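PDB 6W9O: OTU domain-containing protein wMelOTU from Wolbachia pipientis wMel, which probably cleaves ubiquitin from modified proteins as an OTU-family cysteine-protease deubiquitinase and bacterial effector. Local coordinates for residues D56-S61 with Y137-H142; K89-A94 with G130-E135; L141-N146 with L190-L195; N172-D177 with T181-N186. All blocks are in the same frame, centred on the assembly; numbering follows the deposited sequence. Where two conformers were deposited one is given.

Interaction 1 (D56-S61 with Y137-H142); sequences DSFRQS and YKVKLH
On the inner side of helix 53-66 in the OTU fold, the ring of Phe58 reaches across to Tyr137, Val139 and Leu141, where the chain leaves helix 126-137 and enters strand 140-146. A long, flat, wholly apolar side chain suits this place, since one ring can touch three residues spread along a turn. With CG anti to the backbone N (chi1 -172°), the ring is carried outward from the helix: Phe58 CD1 is 4.2 Å from Leu141 CD1, and CE2 comes within 4.4 Å of Tyr137 CD2. The approach of Val139 CG2 to Phe58 CZ (3.8 Å) is less certain, as the valine has two conformers. All three partners meet the ring obliquely. Phe58 also rests on Leu133, so helix 53-66, helix 126-137 and the sheet converge here; in OTU proteases the nucleophilic cysteine lies at the start of the helix that occupies the place of 53-66. Tyr137 suits a border position, adding its ring to the apolar cluster while its hydroxyl bonds to Asp78. Polar residues lie elsewhere on helix 53-66. Arg59 grips Asp56 side-on, with NE 2.8 Å and NH2 3.0 Å from OD1. Both nitrogens approach from one face of the carboxylate, about 30° out of its plane, whereas OD1 lies in the plane of the guanidinium. The other carboxylate oxygen, Asp56 OD2, accepts from the backbone N of Ile48.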
loop_
_atom_site.group_PDB
_atom_site.type_symbol
_atom_site.label_atom_id
_atom_site.label_comp_id
_atom_site.label_asym_id
_atom_site.label_seq_id
_atom_site.Cartn_x
_atom_site.Cartn_y
_atom_site.Cartn_z
ATOM N N ASP A 56 6.690 1.684 2.908
ATOM C CA ASP A 56 6.771 2.069 4.326
ATOM C C ASP A 56 5.400 2.478 4.862
ATOM O O ASP A 56 5.087 2.199 6.046
ATOM C CB ASP A 56 7.761 3.216 4.483
ATOM C CG ASP A 56 8.155 3.450 5.938
ATOM O OD1 ASP A 56 8.584 2.449 6.567
ATOM O OD2 ASP A 56 8.143 4.618 6.423
ATOM N N SER A 57 4.584 3.152 4.064
ATOM C CA SER A 57 3.232 3.512 4.525
ATOM C C SER A 57 2.380 2.265 4.707
ATOM O O SER A 57 1.706 2.091 5.753
ATOM C CB SER A 57 2.571 4.422 3.480
ATOM O OG SER A 57 3.276 5.646 3.377
ATOM N N PHE A 58 2.434 1.339 3.740
ATOM C CA PHE A 58 1.707 0.072 3.862
ATOM C C PHE A 58 2.172 -0.701 5.087
ATOM O O PHE A 58 1.350 -1.212 5.851
ATOM C CB PHE A 58 1.945 -0.755 2.580
ATOM C CG PHE A 58 1.109 -2.008 2.474
ATOM C CD1 PHE A 58 -0.043 -2.032 1.664
ATOM C CD2 PHE A 58 1.486 -3.186 3.146
ATOM C CE1 PHE A 58 -0.819 -3.200 1.591
ATOM C CE2 PHE A 58 0.715 -4.353 3.016
ATOM C CZ PHE A 58 -0.466 -4.304 2.262
ATOM N N ARG A 59 3.485 -0.790 5.294
ATOM C CA ARG A 59 4.032 -1.514 6.465
ATOM C C ARG A 59 3.486 -0.954 7.765
ATOM O O ARG A 59 3.185 -1.732 8.693
ATOM C CB ARG A 59 5.578 -1.325 6.468
ATOM C CG ARG A 59 6.272 -1.624 7.807
ATOM C CD ARG A 59 7.729 -1.282 7.736
ATOM N NE ARG A 59 7.950 0.122 8.068
ATOM C CZ ARG A 59 7.954 0.639 9.302
ATOM N NH1 ARG A 59 7.674 -0.108 10.376
ATOM N NH2 ARG A 59 8.249 1.930 9.460
ATOM N N GLN A 60 3.463 0.387 7.906
ATOM C CA GLN A 60 3.074 0.945 9.198
ATOM C C GLN A 60 1.614 0.677 9.470
ATOM O O GLN A 60 1.237 0.372 10.621
ATOM C CB GLN A 60 3.369 2.438 9.244
ATOM C CG GLN A 60 4.893 2.745 9.326
ATOM C CD GLN A 60 5.100 4.225 9.405
ATOM O OE1 GLN A 60 4.589 4.883 10.315
ATOM N NE2 GLN A 60 5.821 4.797 8.423
ATOM N N SER A 61 0.753 0.828 8.464
ATOM C CA SER A 61 -0.671 0.592 8.717
ATOM C C SER A 61 -0.921 -0.892 8.945
ATOM O O SER A 61 -1.694 -1.275 9.853
ATOM C CB SER A 61 -1.474 1.158 7.522
ATOM O OG SER A 61 -2.853 0.772 7.633
ATOM N N TYR A 137 -1.043 -10.603 2.193
ATOM C CA TYR A 137 -1.343 -10.345 3.607
ATOM C C TYR A 137 -2.827 -10.393 3.902
ATOM O O TYR A 137 -3.215 -10.224 5.074
ATOM C CB TYR A 137 -0.700 -9.026 4.075
ATOM C CG TYR A 137 0.811 -9.162 3.994
ATOM C CD1 TYR A 137 1.497 -9.844 4.988
ATOM C CD2 TYR A 137 1.552 -8.666 2.898
ATOM C CE1 TYR A 137 2.835 -10.039 4.925
ATOM C CE2 TYR A 137 2.898 -8.880 2.828
ATOM C CZ TYR A 137 3.548 -9.544 3.842
ATOM O OH TYR A 137 4.901 -9.781 3.776
ATOM N N LYS A 138 -3.658 -10.679 2.887
ATOM C CA LYS A 138 -5.102 -10.883 3.105
ATOM C C LYS A 138 -5.724 -9.630 3.708
ATOM O O LYS A 138 -6.486 -9.672 4.675
ATOM C CB LYS A 138 -5.383 -12.162 3.937
ATOM C CG LYS A 138 -4.634 -13.380 3.383
ATOM C CD LYS A 138 -5.488 -14.646 3.397
ATOM C CE LYS A 138 -4.570 -15.854 3.225
ATOM N NZ LYS A 138 -4.410 -16.254 1.793
ATOM N N VAL A 139 -5.291 -8.523 3.144
ATOM C CA VAL A 139 -5.883 -7.180 3.451
ATOM C C VAL A 139 -6.401 -6.342 2.240
ATOM O O VAL A 139 -6.261 -6.612 0.961
ATOM C CB VAL A 139 -4.875 -6.322 4.240
ATOM C CG1 VAL A 139 -4.503 -6.954 5.571
ATOM C CG2 VAL A 139 -3.637 -6.021 3.411
ATOM N N LYS A 140 -7.290 -5.438 2.608
ATOM C CA LYS A 140 -7.759 -4.480 1.582
ATOM C C LYS A 140 -6.976 -3.207 1.811
ATOM O O LYS A 140 -6.706 -2.849 2.953
ATOM C CB LYS A 140 -9.238 -4.156 1.776
ATOM C CG LYS A 140 -10.137 -5.333 1.548
ATOM C CD LYS A 140 -11.430 -5.178 2.350
ATOM C CE LYS A 140 -11.203 -5.802 3.743
ATOM N NZ LYS A 140 -12.446 -6.017 4.559
ATOM N N LEU A 141 -6.596 -2.508 0.731
ATOM C CA LEU A 141 -5.808 -1.288 0.851
ATOM C C LEU A 141 -6.705 -0.102 0.482
ATOM O O LEU A 141 -7.203 -0.011 -0.663
ATOM C CB LEU A 141 -4.649 -1.363 -0.134
ATOM C CG LEU A 141 -3.907 -0.056 -0.329
ATOM C CD1 LEU A 141 -3.295 0.492 0.956
ATOM C CD2 LEU A 141 -2.749 -0.293 -1.357
ATOM N N HIS A 142 -6.905 0.823 1.414
ATOM C CA HIS A 142 -7.664 2.047 1.200
ATOM C C HIS A 142 -6.674 3.173 0.953
ATOM O O HIS A 142 -5.738 3.385 1.747
ATOM C CB HIS A 142 -8.429 2.338 2.500
ATOM C CG HIS A 142 -9.086 3.684 2.549
ATOM N ND1 HIS A 142 -9.094 4.421 3.721
ATOM C CD2 HIS A 142 -9.680 4.455 1.594
ATOM C CE1 HIS A 142 -9.746 5.559 3.498
ATOM N NE2 HIS A 142 -10.083 5.612 2.207
#

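Interaction 2 (K89-A94 with G130-E135); sequences KWFTNA and GRILCE
Trp90 and Arg131 stack at the junction of two nearly antiparallel helices of the OTU fold, 89-95 and 126-137, whose short segments cross at -162° with their axes 11.9 Å apart. At this spacing the helices meet through long or bulky side chains. The main interaction is cation-pi: the guanidinium lies flat on the indole, planes 3° apart, with Arg131 CZ 3.5 Å from the centroid of the Trp90 five-membered ring. A CH-pi contact extends it, Arg131 CD standing 3.5 Å from the centroid of the Trp90 six-membered ring. Arginine suits this place because its extended chain and flat head can follow the whole indole face while NE still bonds to the carbonyl of Asn162, which helps fix its rotation. Apolar contacts lie beside the stack. Ile132 CD1 is 3.8 Å from Phe91 CE2, while Ile132 CG1 meets the rim of the indole at Trp90 CH2, 3.9 Å away. The indole face opposite Arg131 is covered by Phe91 CB, 3.9 Å above the ring plane.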
loop_
_atom_site.group_PDB
_atom_site.type_symbol
_atom_site.label_atom_id
_atom_site.label_comp_id
_atom_site.label_asym_id
_atom_site.label_seq_id
_atom_site.Cartn_x
_atom_site.Cartn_y
_atom_site.Cartn_z
ATOM N N LYS A 89 -2.225 -13.028 -15.364
ATOM C CA LYS A 89 -2.171 -12.139 -16.524
ATOM C C LYS A 89 -2.413 -10.686 -16.154
ATOM O O LYS A 89 -1.931 -9.800 -16.872
ATOM C CB LYS A 89 -3.153 -12.623 -17.596
ATOM C CG LYS A 89 -2.641 -13.859 -18.294
ATOM C CD LYS A 89 -3.712 -14.503 -19.148
ATOM C CE LYS A 89 -3.168 -15.728 -19.897
ATOM N NZ LYS A 89 -4.089 -16.271 -20.952
ATOM N N TRP A 90 -3.157 -10.397 -15.092
ATOM C CA TRP A 90 -3.338 -8.983 -14.736
ATOM C C TRP A 90 -1.989 -8.296 -14.590
ATOM O O TRP A 90 -1.802 -7.136 -15.000
ATOM C CB TRP A 90 -4.192 -8.799 -13.470
ATOM C CG TRP A 90 -3.501 -9.058 -12.160
ATOM C CD1 TRP A 90 -3.599 -10.204 -11.394
ATOM C CD2 TRP A 90 -2.658 -8.166 -11.448
ATOM N NE1 TRP A 90 -2.821 -10.079 -10.293
ATOM C CE2 TRP A 90 -2.222 -8.837 -10.284
ATOM C CE3 TRP A 90 -2.166 -6.879 -11.712
ATOM C CZ2 TRP A 90 -1.361 -8.235 -9.338
ATOM C CZ3 TRP A 90 -1.298 -6.286 -10.803
ATOM C CH2 TRP A 90 -0.908 -6.953 -9.601
ATOM N N PHE A 91 -1.015 -9.009 -14.041
ATOM C CA PHE A 91 0.250 -8.399 -13.679
ATOM C C PHE A 91 1.079 -8.164 -14.909
ATOM O O PHE A 91 1.582 -7.050 -15.106
ATOM C CB PHE A 91 0.989 -9.325 -12.680
ATOM C CG PHE A 91 2.393 -8.880 -12.396
ATOM C CD1 PHE A 91 3.486 -9.473 -13.020
ATOM C CD2 PHE A 91 2.572 -7.828 -11.532
ATOM C CE1 PHE A 91 4.795 -9.009 -12.737
ATOM C CE2 PHE A 91 3.883 -7.352 -11.221
ATOM C CZ PHE A 91 4.958 -7.939 -11.832
ATOM N N THR A 92 1.249 -9.189 -15.740
ATOM C CA THR A 92 2.010 -8.983 -16.966
ATOM C C THR A 92 1.322 -7.965 -17.858
ATOM O O THR A 92 2.002 -7.165 -18.519
ATOM C CB THR A 92 2.245 -10.321 -17.666
ATOM O OG1 THR A 92 1.003 -11.040 -17.846
ATOM C CG2 THR A 92 3.157 -11.191 -16.836
ATOM N N ASN A 93 -0.016 -7.938 -17.852
ATOM C CA ASN A 93 -0.743 -6.937 -18.645
ATOM C C ASN A 93 -0.441 -5.526 -18.134
ATOM O O ASN A 93 -0.406 -4.564 -18.906
ATOM C CB ASN A 93 -2.262 -7.146 -18.540
ATOM C CG ASN A 93 -2.793 -8.381 -19.317
ATOM O OD1 ASN A 93 -2.106 -8.978 -20.131
ATOM N ND2 ASN A 93 -4.038 -8.756 -19.026
ATOM N N ALA A 94 -0.254 -5.370 -16.839
ATOM C CA ALA A 94 -0.153 -4.031 -16.260
ATOM C C ALA A 94 1.218 -3.446 -16.508
ATOM O O ALA A 94 1.360 -2.220 -16.630
ATOM C CB ALA A 94 -0.353 -4.081 -14.733
ATOM N N GLY A 130 0.468 -2.711 -4.616
ATOM C CA GLY A 130 -0.595 -2.797 -3.590
ATOM C C GLY A 130 -1.459 -4.036 -3.766
ATOM O O GLY A 130 -1.765 -4.746 -2.800
ATOM N N ARG A 131 -1.815 -4.370 -5.001
ATOM C CA ARG A 131 -2.623 -5.555 -5.267
ATOM C C ARG A 131 -1.873 -6.834 -4.877
ATOM O O ARG A 131 -2.458 -7.758 -4.265
ATOM C CB ARG A 131 -3.025 -5.564 -6.743
ATOM C CG ARG A 131 -3.854 -6.784 -7.095
ATOM C CD ARG A 131 -4.504 -6.589 -8.512
ATOM N NE ARG A 131 -5.269 -7.777 -8.856
ATOM C CZ ARG A 131 -5.954 -7.901 -9.998
ATOM N NH1 ARG A 131 -5.963 -6.901 -10.859
ATOM N NH2 ARG A 131 -6.616 -9.011 -10.244
ATOM N N ILE A 132 -0.569 -6.886 -5.168
ATOM C CA ILE A 132 0.242 -8.047 -4.787
ATOM C C ILE A 132 0.272 -8.195 -3.268
ATOM O O ILE A 132 0.120 -9.304 -2.735
ATOM C CB ILE A 132 1.682 -7.907 -5.332
ATOM C CG1 ILE A 132 1.695 -7.991 -6.860
ATOM C CG2 ILE A 132 2.602 -8.980 -4.633
ATOM C CD1 ILE A 132 3.046 -7.494 -7.478
ATOM N N LEU A 133 0.469 -7.084 -2.542
ATOM C CA LEU A 133 0.594 -7.204 -1.089
ATOM C C LEU A 133 -0.755 -7.482 -0.439
ATOM O O LEU A 133 -0.817 -8.136 0.621
ATOM C CB LEU A 133 1.214 -5.927 -0.527
ATOM C CG LEU A 133 2.612 -5.627 -1.086
ATOM C CD1 LEU A 133 3.082 -4.266 -0.583
ATOM C CD2 LEU A 133 3.572 -6.785 -0.677
ATOM N N CYS A 134 -1.858 -6.994 -1.016
ATOM C CA CYS A 134 -3.178 -7.303 -0.481
ATOM C C CYS A 134 -3.411 -8.803 -0.574
ATOM O O CYS A 134 -3.949 -9.442 0.361
ATOM C CB CYS A 134 -4.234 -6.572 -1.331
ATOM S SG CYS A 134 -4.390 -4.857 -0.813
ATOM N N GLU A 135 -3.006 -9.405 -1.690
ATOM C CA GLU A 135 -3.142 -10.853 -1.866
ATOM C C GLU A 135 -2.297 -11.622 -0.842
ATOM O O GLU A 135 -2.778 -12.600 -0.232
ATOM C CB GLU A 135 -2.742 -11.218 -3.306
ATOM C CG GLU A 135 -2.313 -12.679 -3.497
ATOM C CD GLU A 135 -3.459 -13.580 -3.665
ATOM O OE1 GLU A 135 -3.297 -14.810 -3.432
ATOM O OE2 GLU A 135 -4.527 -13.056 -4.033
#

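Interaction 3 (L141-N146 with L190-L195); sequences LHVIEN and LHFEPL
Leu195 and Phe192 of strand 191-197 meet Ile144 and Val143 of strand 140-146 across the mixed sheet of the OTU fold. Strand 181-188 runs between the two, so no backbone bond joins them, and the contact is made by apolar side chains meeting above and below the middle strand. Leu195 buries the most surface. Leu195 CD2 lies 3.9 Å from Ile144 CD1, the two side chains crossing at about a right angle. Ile144 reaches that far because CG1 and CD1 continue away from the backbone in an extended chain (chi2 -178°); a branched, wholly apolar residue fits a buried spot where it also touches His157. Phe192 does the same work on the other face of the sheet, the one covered by helices 53-66 and 126-137. There its ring packs edge-to-face with Phe54 and rests on Pro126, which Val143 touches too. Compact Val143 meets this ring at its rim, near the ring plane, with CG1 4.2 Å from Phe192 CE1.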
loop_
_atom_site.group_PDB
_atom_site.type_symbol
_atom_site.label_atom_id
_atom_site.label_comp_id
_atom_site.label_asym_id
_atom_site.label_seq_id
_atom_site.Cartn_x
_atom_site.Cartn_y
_atom_site.Cartn_z
ATOM N N LEU A 141 -6.596 -2.508 0.731
ATOM C CA LEU A 141 -5.808 -1.288 0.851
ATOM C C LEU A 141 -6.705 -0.102 0.482
ATOM O O LEU A 141 -7.203 -0.011 -0.663
ATOM C CB LEU A 141 -4.649 -1.363 -0.134
ATOM C CG LEU A 141 -3.907 -0.056 -0.329
ATOM C CD1 LEU A 141 -3.295 0.492 0.956
ATOM C CD2 LEU A 141 -2.749 -0.293 -1.357
ATOM N N HIS A 142 -6.905 0.823 1.414
ATOM C CA HIS A 142 -7.664 2.047 1.200
ATOM C C HIS A 142 -6.674 3.173 0.953
ATOM O O HIS A 142 -5.738 3.385 1.747
ATOM C CB HIS A 142 -8.429 2.338 2.500
ATOM C CG HIS A 142 -9.086 3.684 2.549
ATOM N ND1 HIS A 142 -9.094 4.421 3.721
ATOM C CD2 HIS A 142 -9.680 4.455 1.594
ATOM C CE1 HIS A 142 -9.746 5.559 3.498
ATOM N NE2 HIS A 142 -10.083 5.612 2.207
ATOM N N VAL A 143 -6.814 3.847 -0.199
ATOM C CA VAL A 143 -5.976 4.993 -0.544
ATOM C C VAL A 143 -6.877 6.210 -0.565
ATOM O O VAL A 143 -7.907 6.205 -1.260
ATOM C CB VAL A 143 -5.295 4.797 -1.908
ATOM C CG1 VAL A 143 -4.340 5.983 -2.129
ATOM C CG2 VAL A 143 -4.538 3.463 -1.981
ATOM N N ILE A 144 -6.506 7.252 0.170
ATOM C CA ILE A 144 -7.181 8.545 0.044
ATOM C C ILE A 144 -6.364 9.359 -0.952
ATOM O O ILE A 144 -5.185 9.627 -0.681
ATOM C CB ILE A 144 -7.221 9.266 1.393
ATOM C CG1 ILE A 144 -7.989 8.430 2.432
ATOM C CG2 ILE A 144 -7.956 10.585 1.218
ATOM C CD1 ILE A 144 -8.131 9.136 3.849
ATOM N N GLU A 145 -6.954 9.684 -2.105
ATOM C CA GLU A 145 -6.244 10.419 -3.157
ATOM C C GLU A 145 -6.755 11.834 -3.167
ATOM O O GLU A 145 -7.962 12.058 -3.261
ATOM C CB GLU A 145 -6.579 9.817 -4.518
ATOM C CG GLU A 145 -6.091 8.439 -4.747
ATOM C CD GLU A 145 -6.139 8.031 -6.228
ATOM O OE1 GLU A 145 -6.308 8.915 -7.094
ATOM O OE2 GLU A 145 -5.966 6.817 -6.514
ATOM N N ASN A 146 -5.858 12.797 -3.147
ATOM C CA ASN A 146 -6.285 14.161 -3.438
ATOM C C ASN A 146 -6.390 14.369 -4.943
ATOM O O ASN A 146 -5.640 13.770 -5.719
ATOM C CB ASN A 146 -5.355 15.157 -2.762
ATOM C CG ASN A 146 -5.543 15.139 -1.268
ATOM O OD1 ASN A 146 -4.926 14.336 -0.557
ATOM N ND2 ASN A 146 -6.455 15.973 -0.784
ATOM N N LEU A 190 3.082 9.617 -6.921
ATOM C CA LEU A 190 3.219 8.379 -6.135
ATOM C C LEU A 190 3.785 8.650 -4.741
ATOM O O LEU A 190 4.567 7.852 -4.216
ATOM C CB LEU A 190 4.081 7.345 -6.871
ATOM C CG LEU A 190 3.406 6.678 -8.093
ATOM C CD1 LEU A 190 4.328 5.666 -8.728
ATOM C CD2 LEU A 190 2.060 5.990 -7.710
ATOM N N HIS A 191 3.403 9.785 -4.147
ATOM C CA HIS A 191 3.826 10.140 -2.786
ATOM C C HIS A 191 2.786 9.642 -1.807
ATOM O O HIS A 191 1.601 9.981 -1.944
ATOM C CB HIS A 191 3.923 11.658 -2.691
ATOM C CG HIS A 191 5.028 12.198 -3.523
ATOM N ND1 HIS A 191 6.241 12.599 -2.991
ATOM C CD2 HIS A 191 5.097 12.436 -4.855
ATOM C CE1 HIS A 191 7.012 13.055 -3.975
ATOM N NE2 HIS A 191 6.360 12.918 -5.118
ATOM N N PHE A 192 3.224 8.868 -0.804
ATOM C CA PHE A 192 2.289 8.282 0.154
ATOM C C PHE A 192 2.776 8.492 1.575
ATOM O O PHE A 192 3.975 8.562 1.845
ATOM C CB PHE A 192 2.196 6.763 -0.081
ATOM C CG PHE A 192 1.634 6.428 -1.436
ATOM C CD1 PHE A 192 0.269 6.468 -1.645
ATOM C CD2 PHE A 192 2.490 6.112 -2.481
ATOM C CE1 PHE A 192 -0.256 6.230 -2.905
ATOM C CE2 PHE A 192 1.991 5.877 -3.784
ATOM C CZ PHE A 192 0.592 5.928 -3.996
ATOM N N GLU A 193 1.810 8.541 2.498
ATOM C CA GLU A 193 2.050 8.501 3.944
ATOM C C GLU A 193 1.051 7.535 4.529
ATOM O O GLU A 193 -0.021 7.307 3.962
ATOM C CB GLU A 193 1.791 9.875 4.569
ATOM C CG GLU A 193 2.845 10.970 4.255
ATOM C CD GLU A 193 2.191 12.362 4.098
ATOM O OE1 GLU A 193 1.265 12.493 3.271
ATOM O OE2 GLU A 193 2.570 13.307 4.796
ATOM N N PRO A 194 1.347 6.923 5.683
ATOM C CA PRO A 194 0.379 6.036 6.329
ATOM C C PRO A 194 -0.700 6.895 6.997
ATOM O O PRO A 194 -0.451 7.978 7.527
ATOM C CB PRO A 194 1.231 5.307 7.399
ATOM C CG PRO A 194 2.255 6.317 7.789
ATOM C CD PRO A 194 2.618 7.042 6.440
ATOM N N LEU A 195 -1.956 6.364 7.011
ATOM C CA LEU A 195 -3.023 6.981 7.808
ATOM C C LEU A 195 -3.222 6.082 9.024
ATOM O O LEU A 195 -3.628 4.935 8.865
ATOM C CB LEU A 195 -4.299 7.075 6.984
ATOM C CG LEU A 195 -5.422 7.784 7.737
ATOM C CD1 LEU A 195 -5.157 9.297 7.664
ATOM C CD2 LEU A 195 -6.798 7.468 7.136
#

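Interaction 4 (N172-D177 with T181-N186); sequences NKVDYD and TVHIIN
Two waters, and no direct hydrogen bond, link Asp175 in the loop 172-177 to His183 and Thr181 of strand 181-188, an inner strand of the mixed OTU sheet. Water 1 donates to Asp175 O at 2.7 Å and is hydrogen-bonded to His183 NE2 at 2.8 Å, lying in the imidazole plane. Water 2 accepts from Asp175 N and donates to Thr181 OG1, 2.9 Å away. The backbone amide and carbonyl of Asp175 thus reach the strand through water, while its side chain folds the loop itself: OD1 accepts from Asp177 N at 2.9 Å, an Asx turn. Tyr176 adds an aromatic contact. Its ring is nearly parallel to that of His183, planes 11° apart, but offset so far that little of one lies over the other; Tyr176 CD1 is 3.8 Å from His183 CE1. Val174 CG1 covers one face of the tyrosine near its rim. Histidine suits its place by offering two polar nitrogens in one flat ring, turned toward the loop with CG anti to the carbonyl carbon (chi1 -56°). ND1 bonds to His142 ND1, NE2 to the water. Bonds at both nitrogens should fix the ring's rotation, and since Thr181 OG1 accepts from water 2, its own proton is probably directed to Asp178.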
loop_
_atom_site.group_PDB
_atom_site.type_symbol
_atom_site.label_atom_id
_atom_site.label_comp_id
_atom_site.label_asym_id
_atom_site.label_seq_id
_atom_site.Cartn_x
_atom_site.Cartn_y
_atom_site.Cartn_z
ATOM N N ASN A 172 -19.040 -0.678 -1.650
ATOM C CA ASN A 172 -17.703 -0.891 -1.114
ATOM C C ASN A 172 -17.299 0.322 -0.287
ATOM O O ASN A 172 -16.283 0.968 -0.537
ATOM C CB ASN A 172 -16.688 -1.129 -2.231
ATOM C CG ASN A 172 -16.933 -2.418 -2.965
ATOM O OD1 ASN A 172 -16.618 -3.492 -2.465
ATOM N ND2 ASN A 172 -17.495 -2.323 -4.164
ATOM N N LYS A 173 -18.115 0.651 0.709
ATOM C CA LYS A 173 -17.783 1.783 1.565
ATOM C C LYS A 173 -16.539 1.462 2.377
ATOM O O LYS A 173 -16.333 0.328 2.820
ATOM C CB LYS A 173 -18.969 2.113 2.503
ATOM C CG LYS A 173 -20.283 2.432 1.819
ATOM C CD LYS A 173 -21.333 3.021 2.783
ATOM C CE LYS A 173 -22.635 3.349 2.097
ATOM N NZ LYS A 173 -23.409 2.143 1.657
ATOM N N VAL A 174 -15.697 2.471 2.593
ATOM C CA VAL A 174 -14.531 2.274 3.436
ATOM C C VAL A 174 -15.012 1.997 4.846
ATOM O O VAL A 174 -15.887 2.696 5.346
ATOM C CB VAL A 174 -13.687 3.560 3.431
ATOM C CG1 VAL A 174 -12.467 3.405 4.310
ATOM C CG2 VAL A 174 -13.273 3.902 1.952
ATOM N N ASP A 175 -14.401 1.021 5.497
ATOM C CA ASP A 175 -14.788 0.656 6.864
ATOM C C ASP A 175 -13.578 0.975 7.730
ATOM O O ASP A 175 -12.576 0.259 7.675
ATOM C CB ASP A 175 -15.073 -0.847 6.904
ATOM C CG ASP A 175 -15.575 -1.306 8.246
ATOM O OD1 ASP A 175 -15.417 -0.563 9.246
ATOM O OD2 ASP A 175 -16.195 -2.395 8.273
ATOM N N TYR A 176 -13.684 2.025 8.559
ATOM C CA TYR A 176 -12.582 2.422 9.422
ATOM C C TYR A 176 -12.522 1.615 10.715
ATOM O O TYR A 176 -11.651 1.893 11.559
ATOM C CB TYR A 176 -12.722 3.915 9.735
ATOM C CG TYR A 176 -12.401 4.831 8.548
ATOM C CD1 TYR A 176 -11.085 5.101 8.226
ATOM C CD2 TYR A 176 -13.402 5.423 7.816
ATOM C CE1 TYR A 176 -10.741 5.948 7.181
ATOM C CE2 TYR A 176 -13.078 6.288 6.739
ATOM C CZ TYR A 176 -11.745 6.527 6.483
ATOM O OH TYR A 176 -11.398 7.390 5.413
ATOM N N ASP A 177 -13.407 0.628 10.885
ATOM C CA ASP A 177 -13.361 -0.276 12.032
ATOM C C ASP A 177 -12.958 -1.682 11.632
ATOM O O ASP A 177 -13.084 -2.601 12.433
ATOM C CB ASP A 177 -14.723 -0.312 12.721
ATOM C CG ASP A 177 -15.106 1.048 13.271
ATOM O OD1 ASP A 177 -14.337 1.596 14.101
ATOM O OD2 ASP A 177 -16.118 1.622 12.841
ATOM N N THR A 181 -8.505 -3.823 6.791
ATOM C CA THR A 181 -8.247 -2.751 5.814
ATOM C C THR A 181 -7.040 -1.974 6.321
ATOM O O THR A 181 -7.024 -1.549 7.485
ATOM C CB THR A 181 -9.449 -1.811 5.739
ATOM O OG1 THR A 181 -10.577 -2.506 5.187
ATOM C CG2 THR A 181 -9.176 -0.610 4.807
ATOM N N VAL A 182 -6.043 -1.737 5.442
ATOM C CA VAL A 182 -4.939 -0.851 5.754
ATOM C C VAL A 182 -5.180 0.462 5.006
ATOM O O VAL A 182 -5.950 0.525 4.030
ATOM C CB VAL A 182 -3.578 -1.472 5.403
ATOM C CG1 VAL A 182 -3.331 -2.718 6.316
ATOM C CG2 VAL A 182 -3.556 -1.912 3.993
ATOM N N HIS A 183 -4.574 1.555 5.493
ATOM C CA HIS A 183 -4.935 2.903 5.026
ATOM C C HIS A 183 -3.702 3.735 4.746
ATOM O O HIS A 183 -2.822 3.841 5.598
ATOM C CB HIS A 183 -5.741 3.667 6.120
ATOM C CG HIS A 183 -6.963 2.936 6.576
ATOM N ND1 HIS A 183 -8.203 3.130 6.003
ATOM C CD2 HIS A 183 -7.135 2.058 7.600
ATOM C CE1 HIS A 183 -9.087 2.353 6.635
ATOM N NE2 HIS A 183 -8.463 1.709 7.614
ATOM N N ILE A 184 -3.682 4.377 3.562
ATOM C CA ILE A 184 -2.596 5.294 3.231
ATOM C C ILE A 184 -3.190 6.495 2.531
ATOM O O ILE A 184 -4.314 6.456 2.016
ATOM C CB ILE A 184 -1.486 4.638 2.373
ATOM C CG1 ILE A 184 -2.043 4.348 0.971
ATOM C CG2 ILE A 184 -0.946 3.359 3.044
ATOM C CD1 ILE A 184 -0.974 3.662 0.079
ATOM N N ILE A 185 -2.445 7.583 2.555
ATOM C CA ILE A 185 -2.910 8.831 1.935
ATOM C C ILE A 185 -1.933 9.247 0.851
ATOM O O ILE A 185 -0.716 9.093 1.007
ATOM C CB ILE A 185 -3.197 9.917 2.992
ATOM C CG1 ILE A 185 -3.784 11.201 2.382
ATOM C CG2 ILE A 185 -2.002 10.203 3.851
ATOM C CD1 ILE A 185 -4.642 12.003 3.474
ATOM N N ASN A 186 -2.481 9.672 -0.281
ATOM C CA ASN A 186 -1.710 9.982 -1.512
ATOM C C ASN A 186 -1.899 11.463 -1.822
ATOM O O ASN A 186 -2.911 11.865 -2.410
ATOM C CB ASN A 186 -2.264 9.078 -2.612
ATOM C CG ASN A 186 -1.632 9.287 -3.986
ATOM O OD1 ASN A 186 -2.303 9.067 -5.008
ATOM N ND2 ASN A 186 -0.380 9.724 -4.031
HETATM O O HOH W 1 -10.206 0.030 9.047
HETATM O O HOH W 2 -12.735 -0.979 4.114
#

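Overall arrangement
Three of the four contacts gather on the central mixed sheet. Interactions 1, 3 and 4 have centres about 10 Å from one another; interactions 1 and 3 share strand 140-146, and strand 181-188 of interaction 4 lies between the two strands of interaction 3. Interaction 2 is more remote, about 15 Å from interaction 1 between centres, but helix 126-137 runs directly into strand 140-146, and Cys134 of that helix packs on Leu141. Along the chain, interaction 2 falls within the span of interaction 1, and interaction 4 within that of interaction 3. Interaction 2 joins two helices, interaction 1 ties a helix to the sheet, and 3 and 4 knit the sheet together.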